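Local coordinates for periplasmic binding protein (Roseiflexus sp. RS-1, PDB 5GJ3) that binds heme in the bacterial periplasm, here two molecules at once, and probably hands it on to an ABC-type importer, at residues Val9-Gly13 with Ile48-Leu54; Asp14-Ile19 with Lys104-Val108. All blocks are in the same frame, centred on the assembly; numbering follows the deposited sequence.

Interaction 1: Val9-Gly13 with Ile48-Leu54. With HEM (protoporphyrin IX containing Fe), chain B.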
ATOM      1  N   VAL A   9     -12.257   8.602  14.242  1.00 16.16           N
ATOM      2  CA  VAL A   9     -10.898   8.180  14.437  1.00 16.50           C
ATOM      3  C   VAL A   9     -10.690   6.999  13.486  1.00 17.23           C
ATOM      4  O   VAL A   9     -11.417   5.989  13.527  1.00 14.20           O
ATOM      5  CB  VAL A   9     -10.548   7.790  15.883  1.00 17.21           C
ATOM      6  CG1 VAL A   9      -9.077   7.296  15.917  1.00 16.25           C
ATOM      7  CG2 VAL A   9     -10.693   9.000  16.830  1.00 16.32           C
ATOM      8  N   SER A  10      -9.734   7.178  12.581  1.00 17.17           N
ATOM      9  CA  SER A  10      -9.462   6.193  11.548  1.00 18.93           C
ATOM     10  C   SER A  10      -8.178   5.417  11.922  1.00 17.71           C
ATOM     11  O   SER A  10      -7.108   6.022  12.185  1.00 17.26           O
ATOM     12  CB  SER A  10      -9.327   6.894  10.217  1.00 17.62           C
ATOM     13  OG  SER A  10      -8.857   5.951   9.267  1.00 20.17           O
ATOM     14  N   LEU A  11      -8.256   4.090  11.945  1.00 15.99           N
ATOM     15  CA  LEU A  11      -7.151   3.279  12.460  1.00 15.90           C
ATOM     16  C   LEU A  11      -6.013   2.906  11.450  1.00 15.08           C
ATOM     17  O   LEU A  11      -4.958   2.406  11.870  1.00 15.15           O
ATOM     18  CB  LEU A  11      -7.695   1.986  13.137  1.00 13.83           C
ATOM     19  CG  LEU A  11      -8.774   2.240  14.216  1.00 14.27           C
ATOM     20  CD1 LEU A  11      -9.213   0.882  14.729  1.00 12.85           C
ATOM     21  CD2 LEU A  11      -8.175   3.072  15.356  1.00 13.77           C
ATOM     22  N   ASN A  12      -6.244   3.115  10.167  1.00 13.73           N
ATOM     23  CA  ASN A  12      -5.278   2.671   9.160  1.00 15.71           C
ATOM     24  C   ASN A  12      -5.140   3.735   8.112  1.00 17.38           C
ATOM     25  O   ASN A  12      -6.123   4.389   7.756  1.00 17.08           O
ATOM     26  CB  ASN A  12      -5.693   1.348   8.476  1.00 15.01           C
ATOM     27  CG  ASN A  12      -6.016   0.291   9.465  1.00 15.12           C
ATOM     28  OD1 ASN A  12      -7.151   0.178   9.930  1.00 18.14           O
ATOM     29  ND2 ASN A  12      -5.009  -0.431   9.882  1.00 15.89           N
ATOM     30  N   GLY A  13      -3.909   3.915   7.620  1.00 17.48           N
ATOM     31  CA  GLY A  13      -3.672   4.886   6.542  1.00 16.76           C
ATOM     32  C   GLY A  13      -4.523   4.776   5.296  1.00 16.53           C
ATOM     33  O   GLY A  13      -4.938   5.793   4.755  1.00 14.54           O
ATOM     34  N   ILE A  48      -2.611   8.738  16.875  1.00 21.04           N
ATOM     35  CA  ILE A  48      -3.107   7.764  17.852  1.00 19.54           C
ATOM     36  C   ILE A  48      -2.145   6.548  17.930  1.00 18.59           C
ATOM     37  O   ILE A  48      -2.435   5.560  18.617  1.00 18.41           O
ATOM     38  CB  ILE A  48      -4.546   7.290  17.468  1.00 18.20           C
ATOM     39  CG1 ILE A  48      -4.480   6.544  16.099  1.00 17.43           C
ATOM     40  CG2 ILE A  48      -5.479   8.527  17.369  1.00 18.58           C
ATOM     41  CD1 ILE A  48      -5.783   5.869  15.636  1.00 18.79           C
ATOM     42  N   GLY A  49      -0.997   6.638  17.261  1.00 19.38           N
ATOM     43  CA  GLY A  49       0.006   5.557  17.343  1.00 17.71           C
ATOM     44  C   GLY A  49       0.089   4.892  15.976  1.00 19.65           C
ATOM     45  O   GLY A  49      -0.633   5.294  15.062  1.00 20.49           O
ATOM     46  N   TYR A  50       0.959   3.888  15.815  1.00 19.31           N
ATOM     47  CA  TYR A  50       1.016   3.129  14.541  1.00 19.57           C
ATOM     48  C   TYR A  50      -0.206   2.132  14.443  1.00 16.77           C
ATOM     49  O   TYR A  50      -0.631   1.596  15.447  1.00 17.49           O
ATOM     50  CB  TYR A  50       2.378   2.407  14.387  1.00 18.95           C
ATOM     51  CG  TYR A  50       2.463   1.554  13.124  1.00 17.41           C
ATOM     52  CD1 TYR A  50       2.300   2.118  11.863  1.00 18.62           C
ATOM     53  CD2 TYR A  50       2.628   0.173  13.218  1.00 19.71           C
ATOM     54  CE1 TYR A  50       2.294   1.329  10.705  1.00 20.71           C
ATOM     55  CE2 TYR A  50       2.658  -0.644  12.063  1.00 21.15           C
ATOM     56  CZ  TYR A  50       2.483  -0.056  10.818  1.00 21.20           C
ATOM     57  OH  TYR A  50       2.486  -0.863   9.687  1.00 27.01           O
ATOM     58  N   GLN A  51      -0.736   1.922  13.244  1.00 17.00           N
ATOM     59  CA  GLN A  51      -1.918   1.025  13.021  1.00 18.10           C
ATOM     60  C   GLN A  51      -1.911  -0.326  13.737  1.00 18.16           C
ATOM     61  O   GLN A  51      -2.967  -0.790  14.147  1.00 18.47           O
ATOM     62  CB  GLN A  51      -2.208   0.828  11.514  1.00 20.43           C
ATOM     63  CG  GLN A  51      -1.136   0.008  10.748  1.00 21.80           C
ATOM     64  CD  GLN A  51      -1.309   0.120   9.243  1.00 23.32           C
ATOM     65  OE1 GLN A  51      -2.438   0.325   8.730  1.00 22.06           O
ATOM     66  NE2 GLN A  51      -0.197   0.001   8.518  1.00 24.28           N
ATOM     67  N   ARG A  52      -0.731  -0.940  13.918  1.00 17.97           N
ATOM     68  CA  ARG A  52      -0.603  -2.246  14.606  1.00 19.19           C
ATOM     69  C   ARG A  52      -0.198  -2.091  16.054  1.00 19.42           C
ATOM     70  O   ARG A  52      -0.050  -3.068  16.766  1.00 19.92           O
ATOM     71  CB  ARG A  52       0.489  -3.095  13.923  1.00 22.75           C
ATOM     72  CG  ARG A  52       0.178  -3.416  12.460  1.00 24.41           C
ATOM     73  CD  ARG A  52       1.118  -4.512  11.940  1.00 28.51           C
ATOM     74  NE  ARG A  52       0.556  -5.240  10.794  1.00 33.11           N
ATOM     75  CZ  ARG A  52       0.294  -4.710   9.591  1.00 36.51           C
ATOM     76  NH1 ARG A  52       0.503  -3.414   9.332  1.00 34.80           N
ATOM     77  NH2 ARG A  52      -0.194  -5.473   8.626  1.00 35.12           N
ATOM     78  N   ARG A  53      -0.018  -0.851  16.499  1.00 20.05           N
ATOM     79  CA  ARG A  53       0.424  -0.612  17.872  1.00 19.65           C
ATOM     80  C   ARG A  53      -0.365   0.605  18.417  1.00 20.58           C
ATOM     81  O   ARG A  53       0.202   1.593  18.937  1.00 15.98           O
ATOM     82  CB  ARG A  53       2.000  -0.425  17.888  1.00 20.71           C
ATOM     83  CG  ARG A  53       2.690  -0.953  19.170  1.00 22.90           C
ATOM     84  CD  ARG A  53       4.245  -0.918  19.148  1.00 21.72           C
ATOM     85  NE  ARG A  53       4.708   0.460  19.120  1.00 22.65           N
ATOM     86  CZ  ARG A  53       5.036   1.113  18.010  1.00 23.66           C
ATOM     87  NH1 ARG A  53       4.934   0.494  16.830  1.00 23.35           N
ATOM     88  NH2 ARG A  53       5.434   2.397  18.064  1.00 26.45           N
ATOM     89  N   LEU A  54      -1.696   0.524  18.287  1.00 16.88           N
ATOM     90  CA  LEU A  54      -2.550   1.668  18.572  1.00 16.05           C
ATOM     91  C   LEU A  54      -2.679   1.951  20.039  1.00 14.88           C
ATOM     92  O   LEU A  54      -2.799   1.037  20.820  1.00 14.67           O
ATOM     93  CB  LEU A  54      -3.969   1.421  17.965  1.00 13.97           C
ATOM     94  CG  LEU A  54      -3.944   1.414  16.418  1.00 14.36           C
ATOM     95  CD1 LEU A  54      -5.191   0.655  15.958  1.00 16.21           C
ATOM     96  CD2 LEU A  54      -3.925   2.775  15.789  1.00 15.91           C
TER
HETATM   97  CHA HEM B 401       6.035  -0.255  11.076  0.75 21.71           C
HETATM   98  CHB HEM B 401       3.779   2.116   7.476  0.75 22.03           C
HETATM   99  CHC HEM B 401       2.275  -2.276   5.936  0.75 24.95           C
HETATM  100  CHD HEM B 401       4.098  -4.488   9.853  0.75 25.50           C
HETATM  101  C1A HEM B 401       5.587   0.721  10.221  0.75 21.29           C
HETATM  102  C2A HEM B 401       5.837   2.097  10.427  0.75 22.85           C
HETATM  103  C3A HEM B 401       5.200   2.806   9.452  0.75 23.01           C
HETATM  104  C4A HEM B 401       4.563   1.840   8.606  0.75 23.90           C
HETATM  105  CMA HEM B 401       5.178   4.330   9.294  0.75 22.55           C
HETATM  106  CAA HEM B 401       6.650   2.642  11.594  0.75 21.92           C
HETATM  107  CBA HEM B 401       5.733   2.561  12.842  0.75 20.88           C
HETATM  108  CGA HEM B 401       6.477   2.601  14.156  0.75 22.86           C
HETATM  109  O1A HEM B 401       7.691   2.382  14.173  0.75 22.55           O
HETATM  110  O2A HEM B 401       5.900   2.813  15.251  0.75 23.55           O
HETATM  111  C1B HEM B 401       3.193   1.092   6.698  0.75 23.55           C
HETATM  112  C2B HEM B 401       2.499   1.289   5.455  0.75 23.41           C
HETATM  113  C3B HEM B 401       2.099   0.052   5.006  0.75 25.26           C
HETATM  114  C4B HEM B 401       2.544  -0.908   6.034  0.75 25.79           C
HETATM  115  CMB HEM B 401       2.302   2.603   4.736  0.75 22.61           C
HETATM  116  CAB HEM B 401       1.344  -0.339   3.787  0.75 25.68           C
HETATM  117  CBB HEM B 401       0.533   0.542   3.171  0.75 27.88           C
HETATM  118  C1C HEM B 401       2.662  -3.269   6.801  0.75 26.45           C
HETATM  119  C2C HEM B 401       2.541  -4.656   6.569  0.75 28.75           C
HETATM  120  C3C HEM B 401       3.070  -5.297   7.705  0.75 29.09           C
HETATM  121  C4C HEM B 401       3.531  -4.269   8.602  0.75 26.91           C
HETATM  122  CMC HEM B 401       1.924  -5.264   5.317  0.75 28.52           C
HETATM  123  CAC HEM B 401       3.162  -6.758   7.993  0.75 33.25           C
HETATM  124  CBC HEM B 401       2.819  -7.692   7.103  0.75 38.33           C
HETATM  125  C1D HEM B 401       4.804  -3.454  10.458  0.75 23.45           C
HETATM  126  C2D HEM B 401       5.594  -3.720  11.679  0.75 22.96           C
HETATM  127  C3D HEM B 401       6.137  -2.552  12.025  0.75 21.84           C
HETATM  128  C4D HEM B 401       5.669  -1.583  11.012  0.75 22.18           C
HETATM  129  CMD HEM B 401       5.771  -5.061  12.388  0.75 22.37           C
HETATM  130  CAD HEM B 401       7.021  -2.275  13.232  0.75 22.62           C
HETATM  131  CBD HEM B 401       6.080  -1.535  14.261  0.75 25.12           C
HETATM  132  CGD HEM B 401       5.266  -2.421  15.195  0.75 26.33           C
HETATM  133  O1D HEM B 401       5.630  -3.593  15.444  0.75 26.73           O
HETATM  134  O2D HEM B 401       4.228  -2.011  15.792  0.75 26.17           O
HETATM  135  NA  HEM B 401       4.755   0.579   9.165  0.75 22.03           N
HETATM  136  NB  HEM B 401       3.139  -0.204   7.010  0.75 24.30           N
HETATM  137  NC  HEM B 401       3.242  -3.050   8.025  0.75 27.38           N
HETATM  138  ND  HEM B 401       4.827  -2.131  10.097  0.75 22.97           N
HETATM  139 FE   HEM B 401       3.990  -1.191   8.628  0.75 23.22          FE

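Interaction 2: Asp14-Ile19 with Lys104-Val108. With ZN (zinc ion), chain D.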
ATOM      1  N   ASP A  14      -4.805   3.548   4.823  1.00 18.36           N
ATOM      2  CA  ASP A  14      -5.652   3.365   3.646  1.00 17.83           C
ATOM      3  C   ASP A  14      -7.172   3.680   3.852  1.00 18.80           C
ATOM      4  O   ASP A  14      -7.863   4.250   2.961  1.00 16.81           O
ATOM      5  CB  ASP A  14      -5.450   1.953   3.048  1.00 21.85           C
ATOM      6  CG  ASP A  14      -5.723   0.805   4.043  1.00 23.52           C
ATOM      7  OD1 ASP A  14      -5.684   1.005   5.289  1.00 25.26           O
ATOM      8  OD2 ASP A  14      -5.961  -0.342   3.566  1.00 24.25           O
ATOM      9  N   ILE A  15      -7.679   3.366   5.050  1.00 17.47           N
ATOM     10  CA  ILE A  15      -9.039   3.783   5.458  1.00 15.69           C
ATOM     11  C   ILE A  15      -9.150   5.316   5.534  1.00 15.80           C
ATOM     12  O   ILE A  15     -10.092   5.914   4.993  1.00 17.66           O
ATOM     13  CB  ILE A  15      -9.374   3.145   6.809  1.00 15.41           C
ATOM     14  CG1 ILE A  15      -9.287   1.615   6.652  1.00 15.46           C
ATOM     15  CG2 ILE A  15     -10.762   3.606   7.255  1.00 16.77           C
ATOM     16  CD1 ILE A  15     -10.242   1.027   5.611  1.00 15.34           C
ATOM     17  N   THR A  16      -8.161   5.950   6.148  1.00 15.16           N
ATOM     18  CA  THR A  16      -8.119   7.423   6.205  1.00 16.05           C
ATOM     19  C   THR A  16      -8.175   8.042   4.794  1.00 16.82           C
ATOM     20  O   THR A  16      -8.991   8.912   4.518  1.00 16.91           O
ATOM     21  CB  THR A  16      -6.856   7.880   6.928  1.00 14.88           C
ATOM     22  OG1 THR A  16      -6.849   7.362   8.262  1.00 16.58           O
ATOM     23  CG2 THR A  16      -6.697   9.432   6.926  1.00 16.30           C
ATOM     24  N   GLU A  17      -7.345   7.537   3.888  1.00 17.02           N
ATOM     25  CA  GLU A  17      -7.298   8.026   2.513  1.00 16.58           C
ATOM     26  C   GLU A  17      -8.665   7.895   1.872  1.00 16.83           C
ATOM     27  O   GLU A  17      -9.118   8.775   1.134  1.00 17.89           O
ATOM     28  CB  GLU A  17      -6.265   7.242   1.704  1.00 17.59           C
ATOM     29  CG  GLU A  17      -6.375   7.481   0.209  1.00 20.91           C
ATOM     30  CD  GLU A  17      -5.133   7.021  -0.582  1.00 24.38           C
ATOM     31  OE1 GLU A  17      -4.089   6.618  -0.001  1.00 26.34           O
ATOM     32  OE2 GLU A  17      -5.197   7.103  -1.807  1.00 25.31           O
ATOM     33  N   ILE A  18      -9.348   6.794   2.170  1.00 17.19           N
ATOM     34  CA  ILE A  18     -10.627   6.535   1.561  1.00 15.31           C
ATOM     35  C   ILE A  18     -11.674   7.550   2.167  1.00 16.16           C
ATOM     36  O   ILE A  18     -12.539   8.010   1.451  1.00 15.54           O
ATOM     37  CB  ILE A  18     -11.107   5.081   1.843  1.00 16.86           C
ATOM     38  CG1 ILE A  18     -10.350   4.071   0.954  1.00 16.97           C
ATOM     39  CG2 ILE A  18     -12.619   4.989   1.606  1.00 14.63           C
ATOM     40  CD1 ILE A  18     -10.552   2.632   1.420  1.00 19.10           C
ATOM     41  N   ILE A  19     -11.601   7.866   3.462  1.00 15.79           N
ATOM     42  CA  ILE A  19     -12.581   8.805   4.063  1.00 17.14           C
ATOM     43  C   ILE A  19     -12.432  10.161   3.344  1.00 19.11           C
ATOM     44  O   ILE A  19     -13.450  10.799   2.991  1.00 18.95           O
ATOM     45  CB  ILE A  19     -12.361   8.971   5.588  1.00 16.57           C
ATOM     46  CG1 ILE A  19     -12.695   7.649   6.335  1.00 15.17           C
ATOM     47  CG2 ILE A  19     -13.197  10.120   6.182  1.00 16.06           C
ATOM     48  CD1 ILE A  19     -12.015   7.569   7.708  1.00 16.37           C
ATOM     49  N   LYS A 104     -13.230  -2.035   0.559  1.00 16.42           N
ATOM     50  CA  LYS A 104     -12.960  -1.066   1.630  1.00 15.52           C
ATOM     51  C   LYS A 104     -13.737   0.234   1.419  1.00 16.90           C
ATOM     52  O   LYS A 104     -14.214   0.891   2.405  1.00 16.43           O
ATOM     53  CB  LYS A 104     -11.452  -0.793   1.756  1.00 16.51           C
ATOM     54  CG  LYS A 104     -10.689  -2.001   2.342  1.00 17.40           C
ATOM     55  CD  LYS A 104      -9.182  -1.704   2.502  1.00 19.52           C
ATOM     56  CE  LYS A 104      -8.429  -1.584   1.216  1.00 21.81           C
ATOM     57  NZ  LYS A 104      -6.914  -1.460   1.389  1.00 20.82           N
ATOM     58  N   ILE A 105     -13.866   0.604   0.142  1.00 17.01           N
ATOM     59  CA  ILE A 105     -14.630   1.825  -0.195  1.00 18.82           C
ATOM     60  C   ILE A 105     -16.092   1.681   0.213  1.00 17.53           C
ATOM     61  O   ILE A 105     -16.626   2.581   0.881  1.00 18.38           O
ATOM     62  CB  ILE A 105     -14.486   2.223  -1.684  1.00 18.96           C
ATOM     63  CG1 ILE A 105     -13.067   2.766  -1.947  1.00 19.82           C
ATOM     64  CG2 ILE A 105     -15.542   3.269  -2.089  1.00 18.45           C
ATOM     65  CD1 ILE A 105     -12.699   2.667  -3.412  1.00 20.86           C
ATOM     66  N   ARG A 106     -16.720   0.545  -0.148  1.00 16.94           N
ATOM     67  CA  ARG A 106     -18.122   0.291   0.267  1.00 18.11           C
ATOM     68  C   ARG A 106     -18.308   0.229   1.780  1.00 17.84           C
ATOM     69  O   ARG A 106     -19.333   0.717   2.325  1.00 15.78           O
ATOM     70  CB  ARG A 106     -18.686  -0.980  -0.405  1.00 20.16           C
ATOM     71  CG  ARG A 106     -18.731  -0.847  -1.933  1.00 24.20           C
ATOM     72  CD  ARG A 106     -19.314  -2.094  -2.620  1.00 30.47           C
ATOM     73  NE  ARG A 106     -19.816  -1.679  -3.920  1.00 37.90           N
ATOM     74  CZ  ARG A 106     -19.318  -2.053  -5.108  1.00 42.07           C
ATOM     75  NH1 ARG A 106     -18.316  -2.928  -5.194  1.00 42.74           N
ATOM     76  NH2 ARG A 106     -19.867  -1.583  -6.234  1.00 39.33           N
ATOM     77  N   PHE A 107     -17.317  -0.356   2.472  1.00 15.95           N
ATOM     78  CA  PHE A 107     -17.348  -0.458   3.935  1.00 14.98           C
ATOM     79  C   PHE A 107     -17.356   0.943   4.595  1.00 15.12           C
ATOM     80  O   PHE A 107     -18.203   1.236   5.462  1.00 15.03           O
ATOM     81  CB  PHE A 107     -16.171  -1.306   4.420  1.00 14.67           C
ATOM     82  CG  PHE A 107     -15.736  -1.028   5.843  1.00 14.69           C
ATOM     83  CD1 PHE A 107     -16.457  -1.561   6.921  1.00 13.74           C
ATOM     84  CD2 PHE A 107     -14.545  -0.326   6.093  1.00 13.29           C
ATOM     85  CE1 PHE A 107     -16.014  -1.369   8.262  1.00 13.74           C
ATOM     86  CE2 PHE A 107     -14.080  -0.143   7.395  1.00 14.73           C
ATOM     87  CZ  PHE A 107     -14.823  -0.669   8.519  1.00 13.89           C
ATOM     88  N   VAL A 108     -16.458   1.804   4.155  1.00 14.36           N
ATOM     89  CA  VAL A 108     -16.375   3.157   4.729  1.00 15.11           C
ATOM     90  C   VAL A 108     -17.647   3.934   4.362  1.00 15.30           C
ATOM     91  O   VAL A 108     -18.243   4.649   5.228  1.00 16.41           O
ATOM     92  CB  VAL A 108     -15.121   3.918   4.271  1.00 15.89           C
ATOM     93  CG1 VAL A 108     -15.156   5.387   4.771  1.00 16.44           C
ATOM     94  CG2 VAL A 108     -13.833   3.243   4.791  1.00 16.89           C
TER
HETATM   95 ZN    ZN D 403      -5.561  -1.776   5.086  1.00 30.05          ZN
HETATM   96  O   HOH W   1      -4.236  -1.507   6.491  1.00 25.31           O

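Interaction 1: Val9-Gly13 with Ile48-Leu54
Two side-chain amides in series, Asn12 and Gln51, lead to the tyrosine that ligates the heme iron: Asn12 ND2 donates to Gln51 OE1 (2.9 Å, nearly straight at 168°), and Gln51 NE2 in turn donates to Tyr50 OH, the atom that binds the iron at 1.9 Å. The two amide planes are turned 44° apart, and the Asn12 donor meets the Gln51 carbonyl tilted from its plane. Gln51 CG sits between backbone N and carbonyl carbon (chi1 69°), which sets CG over one face of the Tyr50 ring, toward its rim, while the porphyrin covers the opposite face. Asn12 OD1 accepts from the backbone N of Asp70, fixing the far end. Gln51 CB also presses on Leu11 O at 3.2 Å. Behind this polar layer, Ile48 CD1 lies 3.6 Å from Val9 CG1 and also meets Leu11 CD2, which touches Leu54 CD1 as well, the two leucine side chains crossing at about a right angle. From the type I turn Tyr50-Arg53, NH1 of Arg53 reaches both heme propionates, and the Arg52 guanidinium lies over the porphyrin. The hairpin 49-54, backed by the end of strand 8-10 and the short loop that follows it, thus forms one wall of a tyrosine-ligated heme pocket in a periplasmic binding protein.

Interaction 2: Asp14-Ile19 with Lys104-Val108
Ile18 lays its CD1 methyl against Lys104 CB, 3.6 Å away, the two side chains crossing at about a right angle, while its CG2 branch rests on Val108 CB at 3.8 Å. With CG2 anti to the backbone N and CG1 beside it (chi1 -76°), the two branches of Ile18 part to meet residues one helical turn apart. Both methyls of Val108 are engaged: its CG1 meets Ile19 CG1 at 3.7 Å, and its CG2 touches Ile15 CG2. The Ile15 CD1 methyl comes to the rim of the Phe107 ring. Segments 14-19 and 104-108 of helices 13-21 and 100-111 cross at -65°, their axes 9.9 Å apart, and the helices lie against the parallel sheet with strands in the order 28-31, 8-10, 66-70, 89-92, in the alpha/beta architecture of the domain; Ile15 and Phe107 both touch strand 66-70. At the N-terminal end of segment 14-19 the chemistry turns ionic. Lys104 NZ forms a salt bridge with Asp14 OD2 (2.6 Å), approaching on the anti side of the carboxylate, and the bend at chi3 (-70°) helps carry the ammonium there. The same OD2 binds zinc at 2.1 Å, with Asp70, Asp94 and a water as further ligands. Lys104 NZ also bridges to Asp94 and donates to Gly245 O. Replacing Lys104 with a methionine would probably leave both carboxylates without their common ammonium partner, held by the zinc but freer to turn.

How the interactions relate
Both contacts are buried, and they follow on from each other in the chain: strand 8-10 of interaction 1 leads through Leu11 and Asn12 into helix 13-21 of interaction 2. They touch through Ser10, whose OG lies 2.7 Å from Thr16 OG1 in a probable hydrogen bond and whose CB packs on Ile19 CD1. Interaction 1 joins the end of a sheet strand to a hairpin at the heme pocket, with neutral amides as its polar part; interaction 2 joins two helices, mostly through branched aliphatic residues, and ends in a charged pair at a metal. Asp70 links the sites, its backbone N bonding Asn12 and its carboxylate binding the zinc beside Asp14.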